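Local atomic coordinates of hypothetical protein (Pyrococcus furiosus, PDB entry 2FZF), a protein that is of unknown function but belongs to the rubrerythrin family of the ferritin clan and folds as a bundle of helices. Residues I13-M16 with A17-S20; K45-E49 with A50-K54; K102-D105 with I106-I110; K132-E135 with K136-L139. All coordinates share one frame; numbering follows the deposited sequence.

All four contacts are local, each within one continuous run of the chain. They follow in series; none nests in or crosses another. Interaction 1 turns the chain just before helix 21-44. Interaction 2 closes the loop from that helix into helix 51-61. Interaction 3 forms the first turns of helix 103-129, and interaction 4 the start of helix 134-164. Interactions 2 and 3 touch: Leu51 and Ile46 both pack on Ile106. Interaction 4 lies on the opposite side of the chain's centre from both, with centres about 36 Å from interaction 2 and about 38 Å from interaction 3. Interactions 2 and 4 also reach the second subunit.

Interaction 1: I13-M16 with A17-S20; sequences IEKM and ADFS
Phe19 turns the CD1-CE1 edge of its ring to the backbone carbonyls of Lys15 and Met16. Both oxygens lie in the ring plane. Phe19 CE1 is 3.6 Å from Lys15 O, and Phe19 CD1 is 3.9 Å from Met16 O. With chi1 at -51°, CG stands beside the Phe19 backbone N, which turns the ring edge back toward the turn. The turn is a type I beta turn from Met16 to Phe19. Phe19 N closes it with a hydrogen bond of 3.1 Å to Met16 O. The bent Lys15 chain runs obliquely across Asp18 and Phe19. Lys15 NZ forms a salt bridge of 3.5 Å to Asp18 OD2, though the place of this amine is less certain. With an alanine at Phe19, the two carbonyls would probably lose their ring edge, and Leu11 and Leu24 an apolar partner. Ser20 is the N-cap of helix 21-44, and its backbone N is bonded to Glu23 OE2. The turn thus leads directly into that helix. Phe19 packs on Leu24 there, while Met16 reaches Phe123 and Leu127 of helix 103-129.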
# COMPACT_ATOMS: atom_id res chain seq x y z
N ILE A 13 8.41 20.18 3.74
CA ILE A 13 9.08 19.60 2.57
C ILE A 13 9.70 20.71 1.72
O ILE A 13 10.77 20.55 1.11
CB ILE A 13 8.05 18.80 1.73
CG1 ILE A 13 8.72 17.64 1.01
CG2 ILE A 13 7.35 19.72 0.74
CD1 ILE A 13 9.28 16.59 1.94
N GLU A 14 9.02 21.85 1.70
CA GLU A 14 9.43 23.02 0.93
C GLU A 14 10.85 23.44 1.25
O GLU A 14 11.63 23.78 0.36
CB GLU A 14 8.47 24.19 1.22
CG GLU A 14 8.58 25.32 0.20
CD GLU A 14 8.08 24.94 -1.18
OE1 GLU A 14 8.27 23.76 -1.58
OE2 GLU A 14 7.51 25.81 -1.88
N LYS A 15 11.21 23.41 2.53
CA LYS A 15 12.55 23.82 2.90
C LYS A 15 13.57 22.69 2.87
O LYS A 15 14.38 22.56 3.77
CB LYS A 15 12.54 24.48 4.27
CG LYS A 15 12.28 23.54 5.40
CD LYS A 15 12.35 24.30 6.71
CE LYS A 15 13.69 25.03 6.90
NZ LYS A 15 14.90 24.14 6.92
N MET A 16 13.52 21.89 1.81
CA MET A 16 14.46 20.80 1.65
C MET A 16 15.70 21.41 1.00
O MET A 16 16.81 20.90 1.14
CB MET A 16 13.90 19.70 0.74
CG MET A 16 13.27 18.49 1.46
SD MET A 16 12.63 17.23 0.30
CE MET A 16 14.14 16.49 -0.30
N ALA A 17 15.50 22.52 0.30
CA ALA A 17 16.62 23.17 -0.38
C ALA A 17 17.65 23.75 0.58
O ALA A 17 18.76 24.09 0.17
CB ALA A 17 16.11 24.25 -1.32
N ASP A 18 17.30 23.84 1.86
CA ASP A 18 18.24 24.37 2.85
C ASP A 18 19.32 23.37 3.21
O ASP A 18 20.20 23.69 4.02
CB ASP A 18 17.49 24.77 4.13
CG ASP A 18 16.90 26.17 4.06
OD1 ASP A 18 17.67 27.12 3.82
OD2 ASP A 18 15.67 26.32 4.24
N PHE A 19 19.26 22.17 2.63
CA PHE A 19 20.24 21.11 2.92
C PHE A 19 20.84 20.48 1.67
O PHE A 19 20.27 20.56 0.59
CB PHE A 19 19.61 20.00 3.77
CG PHE A 19 18.90 20.50 4.99
CD1 PHE A 19 17.64 21.06 4.90
CD2 PHE A 19 19.52 20.42 6.24
CE1 PHE A 19 17.00 21.56 6.03
CE2 PHE A 19 18.88 20.92 7.38
CZ PHE A 19 17.62 21.48 7.28
N SER A 20 21.99 19.84 1.86
CA SER A 20 22.71 19.17 0.78
C SER A 20 22.16 17.78 0.51
O SER A 20 21.27 17.30 1.21
CB SER A 20 24.19 19.05 1.14
OG SER A 20 24.34 18.48 2.42

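Interaction 2: K45-E49 with A50-K54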
# COMPACT_ATOMS: atom_id res chain seq x y z
N LYS A 45 2.25 -3.16 20.99
CA LYS A 45 1.15 -2.74 21.83
C LYS A 45 -0.07 -2.57 20.94
O LYS A 45 -0.21 -1.55 20.27
CB LYS A 45 1.52 -1.41 22.49
CG LYS A 45 2.90 -1.43 23.16
CD LYS A 45 3.30 -0.05 23.66
CE LYS A 45 4.64 -0.06 24.38
NZ LYS A 45 4.62 -0.80 25.68
N ILE A 46 -0.95 -3.56 20.90
CA ILE A 46 -2.14 -3.44 20.06
C ILE A 46 -3.26 -4.34 20.55
O ILE A 46 -4.41 -3.89 20.69
CB ILE A 46 -1.82 -3.75 18.57
CG1 ILE A 46 -1.13 -2.56 17.91
CG2 ILE A 46 -3.10 -4.06 17.82
CD1 ILE A 46 -1.98 -1.31 17.78
N LYS A 47 -2.95 -5.60 20.81
CA LYS A 47 -3.97 -6.53 21.29
C LYS A 47 -5.10 -6.67 20.28
O LYS A 47 -6.22 -7.03 20.63
CB LYS A 47 -4.54 -6.05 22.63
CG LYS A 47 -3.64 -6.32 23.84
CD LYS A 47 -2.40 -5.42 23.83
CE LYS A 47 -1.07 -6.21 23.86
NZ LYS A 47 -0.76 -7.07 22.66
N ILE A 48 -4.81 -6.37 19.02
CA ILE A 48 -5.80 -6.47 17.96
C ILE A 48 -5.27 -7.37 16.86
O ILE A 48 -4.67 -6.90 15.89
CB ILE A 48 -6.14 -5.10 17.38
CG1 ILE A 48 -6.62 -4.18 18.50
CG2 ILE A 48 -7.19 -5.23 16.29
CD1 ILE A 48 -7.14 -2.83 18.04
N GLU A 49 -5.50 -8.67 17.03
CA GLU A 49 -5.06 -9.68 16.08
C GLU A 49 -5.55 -9.38 14.66
O GLU A 49 -6.36 -10.12 14.09
CB GLU A 49 -5.57 -11.06 16.53
CG GLU A 49 -7.06 -11.06 16.92
CD GLU A 49 -7.54 -12.40 17.47
OE1 GLU A 49 -6.99 -12.88 18.49
OE2 GLU A 49 -8.49 -12.96 16.88
N ALA A 50 -5.05 -8.29 14.08
CA ALA A 50 -5.43 -7.90 12.73
C ALA A 50 -4.63 -6.67 12.33
O ALA A 50 -3.95 -6.66 11.31
CB ALA A 50 -6.92 -7.60 12.67
N LEU A 51 -4.73 -5.65 13.16
CA LEU A 51 -4.03 -4.41 12.92
C LEU A 51 -2.55 -4.61 13.25
O LEU A 51 -1.68 -4.11 12.54
CB LEU A 51 -4.64 -3.33 13.78
CG LEU A 51 -4.11 -1.92 13.57
CD1 LEU A 51 -4.25 -1.49 12.11
CD2 LEU A 51 -4.89 -1.01 14.49
N LYS A 52 -2.29 -5.35 14.33
CA LYS A 52 -0.92 -5.66 14.75
C LYS A 52 -0.26 -6.40 13.61
O LYS A 52 0.95 -6.35 13.43
CB LYS A 52 -0.93 -6.55 16.00
CG LYS A 52 0.47 -7.00 16.48
CD LYS A 52 0.40 -8.10 17.55
CE LYS A 52 -0.15 -7.59 18.88
NZ LYS A 52 0.91 -7.30 19.90
N GLU A 53 -1.09 -7.12 12.85
CA GLU A 53 -0.65 -7.90 11.69
C GLU A 53 -0.22 -6.91 10.60
O GLU A 53 0.91 -6.99 10.10
CB GLU A 53 -1.81 -8.77 11.16
CG GLU A 53 -1.58 -10.31 11.18
CD GLU A 53 -0.52 -10.82 10.20
OE1 GLU A 53 -0.33 -12.06 10.12
OE2 GLU A 53 0.14 -10.00 9.51
N LYS A 54 -1.12 -6.00 10.24
CA LYS A 54 -0.84 -4.98 9.23
C LYS A 54 0.35 -4.17 9.71
O LYS A 54 1.31 -3.99 8.97
CB LYS A 54 -2.05 -4.04 9.04
CG LYS A 54 -3.11 -4.51 8.02
CD LYS A 54 -3.51 -5.98 8.25
CE LYS A 54 -4.59 -6.49 7.28
NZ LYS A 54 -5.96 -5.91 7.51
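The flat group that gathers this contact is the peptide carbonyl of Ile48. Ile48 O takes a hydrogen bond of 3.2 Å from Lys52 N and a weak one from Leu51 N. Side chains flank this point. Ile48 and Leu51 run alongside each other, with Ile48 CG2 4.1 Å from Leu51 CB. Ile46 and Lys52 pass in opposing directions, and Ile46 CG2 rests 3.8 Å from Lys52 CB. The segment is the connection between helix 21-44 and helix 51-61 of the ferritin-like bundle. Lys45 is the first residue to leave the helical conformation, and its NZ is hydrogen-bonded to Ala97 O. Ala50 is the N-cap of the next helix. Lys52 starts with CG opposite its backbone N (chi1 177°), which sends the chain back across the loop. Its NZ is hydrogen-bonded to Ala43 O at the end of helix 21-44, and more weakly to Glu44 O. Lys47 NZ lies near Lys52 NZ, a contact of like charges that is not a bond. Ile46 and Leu51 both face Ile106 of helix 103-129, and Leu51 also packs on Leu161 of helix 134-164. Lys54 and Glu53 pack on Trp57 of the second subunit.

Interaction 3: K102-D105 with I106-I110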
# COMPACT_ATOMS: atom_id res chain seq x y z
N LYS A 102 -7.26 3.32 25.14
CA LYS A 102 -8.47 3.50 24.37
C LYS A 102 -8.18 3.46 22.89
O LYS A 102 -7.03 3.57 22.47
CB LYS A 102 -9.11 4.84 24.73
CG LYS A 102 -8.08 5.87 25.11
CD LYS A 102 -8.72 7.11 25.64
CE LYS A 102 -7.69 7.95 26.33
NZ LYS A 102 -7.23 7.20 27.51
N VAL A 103 -9.23 3.30 22.10
CA VAL A 103 -9.12 3.26 20.65
C VAL A 103 -8.61 4.60 20.12
O VAL A 103 -7.94 4.65 19.09
CB VAL A 103 -10.48 2.97 19.99
CG1 VAL A 103 -10.31 2.81 18.48
CG2 VAL A 103 -11.10 1.72 20.60
N GLN A 104 -8.94 5.70 20.80
CA GLN A 104 -8.50 7.02 20.34
C GLN A 104 -6.97 7.07 20.23
O GLN A 104 -6.43 7.63 19.27
CB GLN A 104 -9.02 8.12 21.28
CG GLN A 104 -8.75 9.55 20.81
CD GLN A 104 -9.13 9.78 19.35
OE1 GLN A 104 -10.23 9.43 18.92
NE2 GLN A 104 -8.22 10.39 18.59
N ASP A 105 -6.29 6.48 21.22
CA ASP A 105 -4.84 6.41 21.26
C ASP A 105 -4.30 5.67 20.05
O ASP A 105 -3.26 6.04 19.49
CB ASP A 105 -4.40 5.72 22.55
CG ASP A 105 -4.74 6.52 23.80
OD1 ASP A 105 -4.80 5.91 24.90
OD2 ASP A 105 -4.94 7.75 23.68
N ILE A 106 -4.99 4.60 19.64
CA ILE A 106 -4.57 3.83 18.47
C ILE A 106 -4.83 4.73 17.26
O ILE A 106 -4.06 4.74 16.31
CB ILE A 106 -5.40 2.51 18.26
CG1 ILE A 106 -5.60 1.76 19.58
CG2 ILE A 106 -4.67 1.58 17.28
CD1 ILE A 106 -4.34 1.35 20.23
N ILE A 107 -5.94 5.48 17.30
CA ILE A 107 -6.30 6.38 16.21
C ILE A 107 -5.23 7.43 15.96
O ILE A 107 -4.78 7.62 14.83
CB ILE A 107 -7.61 7.12 16.50
CG1 ILE A 107 -8.75 6.12 16.74
CG2 ILE A 107 -7.95 8.05 15.32
CD1 ILE A 107 -9.06 5.22 15.55
N ASP A 108 -4.83 8.11 17.02
CA ASP A 108 -3.82 9.15 16.95
C ASP A 108 -2.54 8.62 16.30
O ASP A 108 -2.09 9.15 15.28
CB ASP A 108 -3.51 9.67 18.36
CG ASP A 108 -4.68 10.47 18.98
OD1 ASP A 108 -4.60 10.81 20.19
OD2 ASP A 108 -5.66 10.77 18.27
N LEU A 109 -1.97 7.58 16.89
CA LEU A 109 -0.74 6.95 16.40
C LEU A 109 -0.81 6.48 14.94
O LEU A 109 0.19 6.52 14.23
CB LEU A 109 -0.36 5.77 17.31
CG LEU A 109 0.58 5.93 18.52
CD1 LEU A 109 1.79 6.70 18.05
CD2 LEU A 109 -0.07 6.65 19.67
N ILE A 110 -1.97 6.00 14.49
CA ILE A 110 -2.07 5.57 13.09
C ILE A 110 -2.18 6.82 12.22
O ILE A 110 -1.65 6.85 11.12
CB ILE A 110 -3.31 4.66 12.81
CG1 ILE A 110 -3.24 3.34 13.60
CG2 ILE A 110 -3.38 4.33 11.33
CD1 ILE A 110 -2.12 2.42 13.19
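Asp108 N bonds to Gln104 O at 2.8 Å and Leu109 N to Asp105 O at 3.3 Å, the i to i+4 pattern of the opening turns of helix 103-129. On the outer side, the same two residues, Gln104 and Asp108, also meet through their side chains. Gln104 NE2 gives a hydrogen bond of 2.6 Å to Asp108 OD2, bent to 132° at the hydrogen. The donor comes from above the carboxylate plane, and the amide and carboxylate planes are 58° apart. A bend at chi2 (48°) turns the Gln104 amide toward the next turn, where it also lies across Ile107. Asp108 OD2 has a second partner in Arg111, whose NH2 forms a salt bridge to it. A leucine in place of Asp108 would probably leave the Gln104 amide and the Arg111 guanidinium without this shared acceptor. The apolar side chains turn mostly toward the neighbouring helices. Val103 CG1 touches Ile107 CD1 at 4.0 Å, and Ile107 continues to Tyr158 and Leu161 of helix 134-164. Ile106 CG1 lies 3.7 Å from Lys102 O. Ile106 then meets Ile46, Leu51 and Leu100. Leu109 reaches Phe38 and Leu42 of helix 21-44. Lys102 and Asp105 form a long salt bridge. The carboxylates of Asp105 and Asp108 are near each other, and the cations Lys102 and Arg111 probably ease their mutual repulsion.

Interaction 4: K132-E135 with K136-L139; sequences KEEE and KKRL
Lys136 NZ is held between two carboxylates, one from Glu133 and one from Glu135. Lys136 NZ lies 3.1 Å from Glu133 OE2 in a hydrogen-bonded salt bridge and 3.3 Å from Glu135 OE2 in a second salt bridge. The amine meets Glu133 OE2 nearly along the C-O bond of that oxygen. Glu133 and Lys136 run side by side, while Glu135 comes to the amine obliquely. The Lys136 chain bends at chi2 (51°) and is then extended to its amine. Its side chain is buried against Leu72, Gln75 and Met76 of helix 63-76. The contact is the N-terminal turn of helix 134-164, with Glu133 as the N-cap residue. Lys137 N bonds to Glu133 O at 3.2 Å. Arg138 N and Leu139 N make weak bonds to the carbonyls of Glu134 and Glu135. Three acidic side chains at this helix start probably gain from the helix dipole. The arrangement is consistent with the ion-pair networks often seen in hyperthermophile proteins. A second network is centred on Glu134. Both of its salt bridges are long: Glu134 OE2 to Arg138 NH2 at 3.6 Å and Glu134 OE1 to Lys137 NZ at 3.9 Å. The carboxylate and guanidinium planes are 18° apart, close to parallel. Glu134 O lies over one face of the guanidinium, toward its rim. The stronger partner of Arg138 is Glu165 of the second subunit, which forms a salt bridge to NH1. Leu139 packs on Tyr167 of that same subunit.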
# COMPACT_ATOMS: atom_id res chain seq x y z
N LYS A 132 20.95 12.83 -9.88
CA LYS A 132 21.09 12.40 -11.27
C LYS A 132 21.45 10.92 -11.37
O LYS A 132 21.71 10.26 -10.36
CB LYS A 132 22.16 13.23 -11.98
CG LYS A 132 21.81 14.70 -12.11
CD LYS A 132 22.73 15.40 -13.10
CE LYS A 132 22.22 16.79 -13.43
NZ LYS A 132 22.98 17.40 -14.57
N GLU A 133 21.47 10.40 -12.60
CA GLU A 133 21.78 9.00 -12.87
C GLU A 133 20.51 8.17 -12.66
O GLU A 133 20.00 8.05 -11.55
CB GLU A 133 22.94 8.52 -11.98
CG GLU A 133 23.53 7.17 -12.40
CD GLU A 133 24.90 6.86 -11.78
OE1 GLU A 133 25.90 7.53 -12.14
OE2 GLU A 133 24.98 5.94 -10.94
N GLU A 134 20.00 7.61 -13.75
CA GLU A 134 18.76 6.83 -13.72
C GLU A 134 18.66 5.74 -12.67
O GLU A 134 17.61 5.58 -12.04
CB GLU A 134 18.49 6.23 -15.11
CG GLU A 134 18.10 7.27 -16.18
CD GLU A 134 16.73 7.91 -15.94
OE1 GLU A 134 16.36 8.81 -16.72
OE2 GLU A 134 16.03 7.51 -14.98
N GLU A 135 19.73 4.98 -12.46
CA GLU A 135 19.68 3.93 -11.46
C GLU A 135 19.37 4.48 -10.07
O GLU A 135 18.56 3.91 -9.34
CB GLU A 135 21.01 3.18 -11.44
CG GLU A 135 21.05 2.10 -10.40
CD GLU A 135 22.39 1.43 -10.35
OE1 GLU A 135 22.63 0.66 -9.39
OE2 GLU A 135 23.21 1.67 -11.27
N LYS A 136 20.00 5.60 -9.71
CA LYS A 136 19.78 6.23 -8.41
C LYS A 136 18.38 6.81 -8.25
O LYS A 136 17.79 6.74 -7.18
CB LYS A 136 20.84 7.32 -8.17
CG LYS A 136 22.20 6.79 -7.70
CD LYS A 136 22.70 5.67 -8.62
CE LYS A 136 23.75 4.79 -7.95
NZ LYS A 136 24.20 3.71 -8.89
N LYS A 137 17.84 7.39 -9.32
CA LYS A 137 16.51 7.99 -9.28
C LYS A 137 15.47 6.88 -9.25
O LYS A 137 14.30 7.09 -8.90
CB LYS A 137 16.29 8.91 -10.49
CG LYS A 137 17.25 10.12 -10.54
CD LYS A 137 16.85 11.18 -11.59
CE LYS A 137 16.83 10.62 -13.01
NZ LYS A 137 16.27 11.60 -13.96
N ARG A 138 15.90 5.68 -9.60
CA ARG A 138 15.00 4.54 -9.61
C ARG A 138 14.81 4.06 -8.17
O ARG A 138 13.73 3.62 -7.79
CB ARG A 138 15.59 3.45 -10.50
CG ARG A 138 14.56 2.65 -11.28
CD ARG A 138 15.20 2.06 -12.53
NE ARG A 138 15.31 3.05 -13.60
CZ ARG A 138 16.17 2.97 -14.62
NH1 ARG A 138 17.00 1.94 -14.70
NH2 ARG A 138 16.17 3.91 -15.55
N LEU A 139 15.87 4.17 -7.37
CA LEU A 139 15.80 3.79 -5.96
C LEU A 139 14.87 4.75 -5.22
O LEU A 139 14.10 4.34 -4.35
CB LEU A 139 17.19 3.86 -5.32
CG LEU A 139 18.04 2.59 -5.27
CD1 LEU A 139 17.37 1.59 -4.34
CD2 LEU A 139 18.22 2.01 -6.67